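Long-range contact in 2,3-dihydroxybenzoate-AMP ligase (Mycobacterium smegmatis, PDB 5KEI), which belongs to the AMP-binding enzymes of the ANL clan, with a large N-terminal portion and a small C-terminal domain: residues A[499-504]-A[531-536]. Numbering follows the deposited sequence.
Sequences ICAVVV and DALVPM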
loop_
_atom_site.group_PDB
_atom_site.type_symbol
_atom_site.label_atom_id
_atom_site.label_comp_id
_atom_site.label_asym_id
_atom_site.label_seq_id
_atom_site.Cartn_x
_atom_site.Cartn_y
_atom_site.Cartn_z
ATOM N N ILE A 499 -20.018 8.520 -25.267
ATOM C CA ILE A 499 -18.677 8.240 -24.781
ATOM C C ILE A 499 -17.627 8.195 -25.918
ATOM O O ILE A 499 -17.617 7.283 -26.743
ATOM C CB ILE A 499 -18.653 6.905 -24.004
ATOM C CG1 ILE A 499 -19.552 6.980 -22.756
ATOM C CG2 ILE A 499 -17.236 6.563 -23.611
ATOM C CD1 ILE A 499 -19.753 5.632 -22.057
ATOM N N CYS A 500 -16.737 9.181 -25.956
ATOM C CA CYS A 500 -15.640 9.123 -26.911
ATOM C C CYS A 500 -14.322 8.711 -26.256
ATOM O O CYS A 500 -13.793 9.414 -25.378
ATOM C CB CYS A 500 -15.462 10.457 -27.620
ATOM S SG CYS A 500 -14.463 10.258 -29.095
ATOM N N ALA A 501 -13.801 7.564 -26.689
ATOM C CA ALA A 501 -12.511 7.071 -26.214
ATOM C C ALA A 501 -11.389 7.625 -27.073
ATOM O O ALA A 501 -11.167 7.192 -28.205
ATOM C CB ALA A 501 -12.466 5.545 -26.198
ATOM N N VAL A 502 -10.707 8.611 -26.517
ATOM C CA VAL A 502 -9.519 9.173 -27.116
ATOM C C VAL A 502 -8.298 8.406 -26.596
ATOM O O VAL A 502 -7.975 8.450 -25.412
ATOM C CB VAL A 502 -9.399 10.678 -26.802
ATOM C CG1 VAL A 502 -8.302 11.292 -27.637
ATOM C CG2 VAL A 502 -10.716 11.362 -27.078
ATOM N N VAL A 503 -7.620 7.709 -27.495
ATOM C CA VAL A 503 -6.598 6.756 -27.109
ATOM C C VAL A 503 -5.228 7.058 -27.736
ATOM O O VAL A 503 -5.145 7.416 -28.911
ATOM C CB VAL A 503 -7.041 5.326 -27.512
ATOM C CG1 VAL A 503 -5.886 4.309 -27.367
ATOM C CG2 VAL A 503 -8.263 4.908 -26.715
ATOM N N VAL A 504 -4.160 6.916 -26.950
ATOM C CA VAL A 504 -2.806 6.865 -27.501
ATOM C C VAL A 504 -2.378 5.412 -27.641
ATOM O O VAL A 504 -2.210 4.715 -26.639
ATOM C CB VAL A 504 -1.797 7.604 -26.623
ATOM C CG1 VAL A 504 -0.372 7.426 -27.170
ATOM C CG2 VAL A 504 -2.172 9.063 -26.520
ATOM N N ASP A 531 -18.758 4.892 -27.619
ATOM C CA ASP A 531 -19.470 4.952 -28.888
ATOM C C ASP A 531 -18.507 5.229 -30.051
ATOM O O ASP A 531 -18.784 4.879 -31.208
ATOM C CB ASP A 531 -20.563 6.029 -28.849
ATOM C CG ASP A 531 -21.506 5.873 -27.667
ATOM O OD1 ASP A 531 -22.395 4.988 -27.715
ATOM O OD2 ASP A 531 -21.357 6.649 -26.689
ATOM N N ALA A 532 -17.376 5.861 -29.745
ATOM C CA ALA A 532 -16.415 6.225 -30.787
ATOM C C ALA A 532 -14.989 6.128 -30.280
ATOM O O ALA A 532 -14.726 6.283 -29.092
ATOM C CB ALA A 532 -16.698 7.621 -31.305
ATOM N N LEU A 533 -14.065 5.864 -31.192
ATOM C CA LEU A 533 -12.661 5.725 -30.838
ATOM C C LEU A 533 -11.828 6.717 -31.642
ATOM O O LEU A 533 -11.948 6.773 -32.864
ATOM C CB LEU A 533 -12.200 4.296 -31.092
ATOM C CG LEU A 533 -10.698 4.052 -31.070
ATOM C CD1 LEU A 533 -10.174 4.105 -29.640
ATOM C CD2 LEU A 533 -10.405 2.721 -31.716
ATOM N N VAL A 534 -11.003 7.518 -30.972
ATOM C CA VAL A 534 -10.201 8.522 -31.681
ATOM C C VAL A 534 -8.746 8.502 -31.212
ATOM O O VAL A 534 -8.462 8.772 -30.045
ATOM C CB VAL A 534 -10.789 9.944 -31.507
ATOM C CG1 VAL A 534 -9.781 10.995 -31.898
ATOM C CG2 VAL A 534 -12.065 10.106 -32.325
ATOM N N PRO A 535 -7.817 8.143 -32.118
ATOM C CA PRO A 535 -6.384 8.111 -31.797
ATOM C C PRO A 535 -5.719 9.489 -31.799
ATOM O O PRO A 535 -6.015 10.341 -32.631
ATOM C CB PRO A 535 -5.793 7.223 -32.903
ATOM C CG PRO A 535 -6.966 6.484 -33.475
ATOM C CD PRO A 535 -8.103 7.448 -33.381
ATOM N N MET A 536 -4.820 9.697 -30.847
ATOM C CA MET A 536 -4.026 10.915 -30.790
ATOM C C MET A 536 -2.592 10.513 -30.488
ATOM O O MET A 536 -2.369 9.494 -29.840
ATOM C CB MET A 536 -4.565 11.889 -29.730
ATOM C CG MET A 536 -5.855 12.624 -30.110
ATOM S SD MET A 536 -6.282 13.898 -28.889
ATOM C CE MET A 536 -4.905 15.038 -29.042
#
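Asp531 turns carboxylate oxygen OD2 to the backbone N of Ile499, 2.7 Å away and nearly along the C-O axis, while OD1 forms a salt bridge with Arg462. This bond starts a parallel strand pair, the two strands of a beta-alpha-beta unit in the C-terminal domain. A first torsion of -53° puts the carboxylate of Asp531 on the side of its own backbone N, so that the two lie close enough together to meet the N and O of Ile499: Asp531 N hydrogen-bonds Ile499 O at 2.8 Å, and Ala532 N adds a weak bond to the same oxygen. Beyond it the ladder is regular. Ala501 gives its N to Ala532 O and takes Val534 N on its own O at 2.8 Å; Val503 repeats the pattern with Val534 O and Met536 N, whereas Cys500, Val502 and Val504 bond to strand 482-492. Strand 498-505 is thus central and 532-535 an outer strand. On the face turned to helix 512-521, Leu533 CD1 reaches Val503 CG2 at 3.6 Å, and Leu533 also touches Leu512 and Leu515. On the opposite face, Cys500 SG sits 4.0 Å from Val534 CG2, and Met536, with CG beside its backbone N (-75°) and an extended second torsion, brings SD to 3.5 Å from Val502 CG1.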